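Long-range contact in HTH-type dhaKLM operon transcriptional activator DhaS (Lactococcus lactis, PDB 2IU5), which activates transcription of the dhaKLM operon in complex with DhaQ when dihydroxyacetone is present, binding an inverted repeat at its promoter: residues S11-K23 with L60-L72. The protein carries 1 engineered substitution. Residues are numbered along the deposited sequence; the frame is centred on the assembly and turned at random.
Sequences SIITQKIIAKAFK and LLSWIFENDFAEL
Trp-63 lays its indole against the first helix of this TetR-type DNA-binding domain, where helix 13-28 crosses helix 57-73, which leads from the helix-turn-helix into the regulatory core. With CG anti to the backbone N (chi1 -173°), the ring reaches across. Gln-15 CB sits over one face, a CH-pi contact 4.0 Å from the centroid of the Trp-63 six-membered ring, while Asn-67 CB backs the opposite face. Lys-16 CG meets the rim in plane. Ala-19 CB touches the edge at CZ3 and packs 3.7 Å from Ile-64 CG1, where the two backbones come nearest. Phe-22 and Leu-60 run alongside each other, pointing opposite ways, Leu-60 CD2 lying 3.6 Å from Phe-22 CB.

Two salt bridges line one side of this apolar seam. Lys-16 NZ meets the syn lone pair of Glu-71 OE2 at 3.0 Å and also hydrogen-bonds to the backbone carbonyl of Met-8. A kink in the Lys-23 chain (chi3 -83°) swings NZ onto the syn side of Asp-68 OD2 at 2.8 Å, 23° out of the carboxylate plane; Tyr-92 OH shares that oxygen. Replacing Asp-68 by an alanine is likely to strip the Lys-23 ammonium and the Tyr-92 hydroxyl of their shared oxygen and let the Asn-67 amide turn. Asn-67 ND2 donates to the anti lone pair of Asp-68 OD1, which also takes a water-mediated link from Lys-23 NZ.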
# COMPACT_ATOMS: atom_id res chain seq x y z
N SER A 11 -10.37 -12.54 31.56
CA SER A 11 -9.00 -12.86 31.91
C SER A 11 -8.11 -11.64 31.75
O SER A 11 -6.93 -11.71 32.09
CB SER A 11 -8.52 -14.01 30.98
OG SER A 11 -8.48 -13.62 29.60
N ILE A 12 -8.66 -10.53 31.25
CA ILE A 12 -7.85 -9.34 31.01
C ILE A 12 -8.47 -8.03 31.52
O ILE A 12 -8.22 -6.99 30.94
CB ILE A 12 -7.44 -9.22 29.52
CG1 ILE A 12 -8.65 -9.31 28.62
CG2 ILE A 12 -6.46 -10.33 29.15
CD1 ILE A 12 -8.36 -8.88 27.18
N ILE A 13 -9.24 -8.11 32.60
CA ILE A 13 -10.04 -6.99 33.08
C ILE A 13 -9.12 -5.80 33.38
O ILE A 13 -9.33 -4.68 32.89
CB ILE A 13 -10.80 -7.40 34.36
CG1 ILE A 13 -11.86 -8.45 34.04
CG2 ILE A 13 -11.36 -6.17 35.08
CD1 ILE A 13 -12.43 -9.13 35.29
N THR A 14 -8.07 -6.03 34.16
CA THR A 14 -7.24 -4.92 34.60
C THR A 14 -6.44 -4.35 33.44
O THR A 14 -6.31 -3.13 33.31
CB THR A 14 -6.29 -5.33 35.74
OG1 THR A 14 -7.06 -5.80 36.85
CG2 THR A 14 -5.44 -4.14 36.19
N GLN A 15 -5.91 -5.22 32.60
CA GLN A 15 -5.21 -4.76 31.40
C GLN A 15 -6.07 -3.83 30.56
O GLN A 15 -5.58 -2.81 30.07
CB GLN A 15 -4.71 -5.93 30.54
CG GLN A 15 -3.68 -6.80 31.24
CD GLN A 15 -4.29 -7.99 31.97
OE1 GLN A 15 -5.34 -7.89 32.60
NE2 GLN A 15 -3.61 -9.13 31.91
N LYS A 16 -7.35 -4.19 30.41
CA LYS A 16 -8.24 -3.39 29.58
C LYS A 16 -8.47 -2.01 30.18
O LYS A 16 -8.57 -1.02 29.44
CB LYS A 16 -9.55 -4.13 29.30
CG LYS A 16 -9.35 -5.21 28.26
CD LYS A 16 -10.64 -5.95 27.92
CE LYS A 16 -10.75 -6.02 26.40
NZ LYS A 16 -12.10 -6.34 25.86
N ILE A 17 -8.56 -1.95 31.51
CA ILE A 17 -8.73 -0.68 32.20
C ILE A 17 -7.50 0.21 32.02
O ILE A 17 -7.61 1.41 31.73
CB ILE A 17 -9.06 -0.92 33.68
CG1 ILE A 17 -10.41 -1.61 33.83
CG2 ILE A 17 -9.03 0.39 34.48
CD1 ILE A 17 -10.63 -2.08 35.25
N ILE A 18 -6.33 -0.40 32.19
CA ILE A 18 -5.07 0.34 32.03
C ILE A 18 -4.95 0.84 30.58
O ILE A 18 -4.63 1.99 30.33
CB ILE A 18 -3.88 -0.56 32.40
CG1 ILE A 18 -3.90 -0.85 33.90
CG2 ILE A 18 -2.58 0.12 32.03
CD1 ILE A 18 -2.93 -1.98 34.26
N ALA A 19 -5.22 -0.03 29.61
CA ALA A 19 -5.16 0.37 28.21
C ALA A 19 -6.13 1.51 27.85
O ALA A 19 -5.78 2.45 27.11
CB ALA A 19 -5.46 -0.84 27.31
N LYS A 20 -7.34 1.42 28.37
CA LYS A 20 -8.32 2.49 28.13
C LYS A 20 -7.82 3.82 28.67
O LYS A 20 -7.95 4.86 28.01
CB LYS A 20 -9.68 2.13 28.73
CG LYS A 20 -10.79 3.11 28.39
CD LYS A 20 -10.85 3.31 26.87
CE LYS A 20 -12.15 3.99 26.42
NZ LYS A 20 -12.11 5.46 26.73
N ALA A 21 -7.27 3.78 29.88
CA ALA A 21 -6.66 4.98 30.46
C ALA A 21 -5.58 5.58 29.56
O ALA A 21 -5.57 6.79 29.30
CB ALA A 21 -6.11 4.66 31.83
N PHE A 22 -4.68 4.72 29.08
CA PHE A 22 -3.63 5.19 28.18
C PHE A 22 -4.20 5.79 26.90
O PHE A 22 -3.78 6.87 26.46
CB PHE A 22 -2.72 4.04 27.85
CG PHE A 22 -1.54 4.42 27.02
CD1 PHE A 22 -0.64 5.37 27.46
CD2 PHE A 22 -1.32 3.81 25.79
CE1 PHE A 22 0.47 5.74 26.70
CE2 PHE A 22 -0.21 4.16 25.02
CZ PHE A 22 0.69 5.13 25.48
N LYS A 23 -5.17 5.09 26.31
CA LYS A 23 -5.77 5.57 25.04
C LYS A 23 -6.42 6.94 25.28
O LYS A 23 -6.33 7.84 24.44
CB LYS A 23 -6.73 4.55 24.45
CG LYS A 23 -5.97 3.39 23.83
CD LYS A 23 -6.87 2.43 23.05
CE LYS A 23 -7.53 1.45 23.97
NZ LYS A 23 -8.50 0.57 23.20
N LEU A 60 2.86 -1.70 26.88
CA LEU A 60 1.43 -1.45 26.91
C LEU A 60 0.97 -1.18 25.47
O LEU A 60 -0.07 -1.72 25.06
CB LEU A 60 1.09 -0.26 27.83
CG LEU A 60 -0.38 0.08 27.83
CD1 LEU A 60 -1.25 -1.15 28.22
CD2 LEU A 60 -0.62 1.22 28.80
N LEU A 61 1.72 -0.37 24.72
CA LEU A 61 1.36 -0.10 23.31
C LEU A 61 1.28 -1.40 22.52
O LEU A 61 0.31 -1.63 21.79
CB LEU A 61 2.38 0.83 22.65
CG LEU A 61 2.27 2.33 22.91
CD1 LEU A 61 3.42 2.97 22.16
CD2 LEU A 61 0.91 2.83 22.36
N SER A 62 2.30 -2.25 22.66
CA SER A 62 2.34 -3.50 21.92
C SER A 62 1.08 -4.30 22.23
O SER A 62 0.44 -4.88 21.33
CB SER A 62 3.58 -4.29 22.33
OG SER A 62 4.73 -3.67 21.79
N TRP A 63 0.70 -4.33 23.50
CA TRP A 63 -0.47 -5.08 23.93
C TRP A 63 -1.73 -4.49 23.31
O TRP A 63 -2.61 -5.23 22.82
CB TRP A 63 -0.56 -5.14 25.47
CG TRP A 63 -1.68 -6.06 25.88
CD1 TRP A 63 -1.60 -7.41 25.98
CD2 TRP A 63 -3.02 -5.70 26.22
NE1 TRP A 63 -2.81 -7.93 26.36
CE2 TRP A 63 -3.70 -6.91 26.52
CE3 TRP A 63 -3.72 -4.50 26.30
CZ2 TRP A 63 -5.04 -6.94 26.90
CZ3 TRP A 63 -5.05 -4.53 26.67
CH2 TRP A 63 -5.70 -5.74 26.97
N ILE A 64 -1.84 -3.17 23.32
CA ILE A 64 -3.00 -2.51 22.73
C ILE A 64 -3.13 -2.88 21.25
O ILE A 64 -4.22 -3.21 20.79
CB ILE A 64 -2.88 -1.00 22.90
CG1 ILE A 64 -3.24 -0.64 24.35
CG2 ILE A 64 -3.82 -0.26 21.96
CD1 ILE A 64 -2.73 0.76 24.72
N PHE A 65 -2.02 -2.84 20.53
CA PHE A 65 -2.07 -3.13 19.09
C PHE A 65 -2.54 -4.57 18.88
O PHE A 65 -3.41 -4.85 18.04
CB PHE A 65 -0.67 -2.97 18.48
CG PHE A 65 -0.09 -1.58 18.57
CD1 PHE A 65 -0.90 -0.46 18.67
CD2 PHE A 65 1.28 -1.42 18.56
CE1 PHE A 65 -0.32 0.81 18.75
CE2 PHE A 65 1.85 -0.17 18.65
CZ PHE A 65 1.06 0.93 18.74
N GLU A 66 -1.99 -5.50 19.64
CA GLU A 66 -2.32 -6.91 19.42
C GLU A 66 -3.77 -7.19 19.82
O GLU A 66 -4.50 -7.88 19.11
CB GLU A 66 -1.41 -7.79 20.26
CG GLU A 66 0.00 -7.84 19.78
CD GLU A 66 0.88 -8.64 20.73
OE1 GLU A 66 0.53 -8.80 21.93
OE2 GLU A 66 1.92 -9.12 20.26
N ASN A 67 -4.17 -6.65 20.95
CA ASN A 67 -5.49 -6.95 21.49
C ASN A 67 -6.59 -6.28 20.68
O ASN A 67 -7.60 -6.90 20.37
CB ASN A 67 -5.59 -6.41 22.91
CG ASN A 67 -6.99 -6.54 23.48
OD1 ASN A 67 -7.33 -7.59 24.00
ND2 ASN A 67 -7.80 -5.47 23.37
N ASP A 68 -6.40 -5.01 20.34
CA ASP A 68 -7.52 -4.24 19.81
C ASP A 68 -7.85 -4.73 18.40
O ASP A 68 -9.02 -4.91 18.06
CB ASP A 68 -7.20 -2.74 19.78
CG ASP A 68 -7.34 -2.09 21.15
OD1 ASP A 68 -7.54 -2.81 22.16
OD2 ASP A 68 -7.24 -0.85 21.19
N PHE A 69 -6.83 -4.95 17.58
CA PHE A 69 -7.08 -5.44 16.22
C PHE A 69 -7.64 -6.85 16.19
O PHE A 69 -8.53 -7.12 15.38
CB PHE A 69 -5.85 -5.28 15.33
CG PHE A 69 -5.58 -3.85 14.96
CD1 PHE A 69 -6.18 -3.28 13.84
CD2 PHE A 69 -4.74 -3.05 15.74
CE1 PHE A 69 -5.93 -1.94 13.50
CE2 PHE A 69 -4.49 -1.71 15.41
CZ PHE A 69 -5.08 -1.15 14.30
N ALA A 70 -7.15 -7.73 17.04
CA ALA A 70 -7.73 -9.08 17.13
C ALA A 70 -9.18 -9.06 17.59
O ALA A 70 -10.03 -9.80 17.09
CB ALA A 70 -6.90 -9.95 18.06
N GLU A 71 -9.48 -8.19 18.56
CA GLU A 71 -10.81 -8.13 19.11
C GLU A 71 -11.78 -7.70 18.03
O GLU A 71 -12.88 -8.24 17.93
CB GLU A 71 -10.86 -7.20 20.32
CG GLU A 71 -10.22 -7.85 21.52
CD GLU A 71 -10.66 -7.24 22.84
OE1 GLU A 71 -11.11 -6.07 22.82
OE2 GLU A 71 -10.54 -7.95 23.87
N LEU A 72 -11.34 -6.74 17.22
CA LEU A 72 -12.21 -6.15 16.20
C LEU A 72 -12.43 -7.09 15.03
O LEU A 72 -13.54 -7.14 14.47
CB LEU A 72 -11.64 -4.82 15.71
CG LEU A 72 -11.73 -3.68 16.74
CD1 LEU A 72 -10.68 -2.63 16.42
CD2 LEU A 72 -13.12 -3.07 16.80
O HOH W 1 -7.48 -1.82 24.64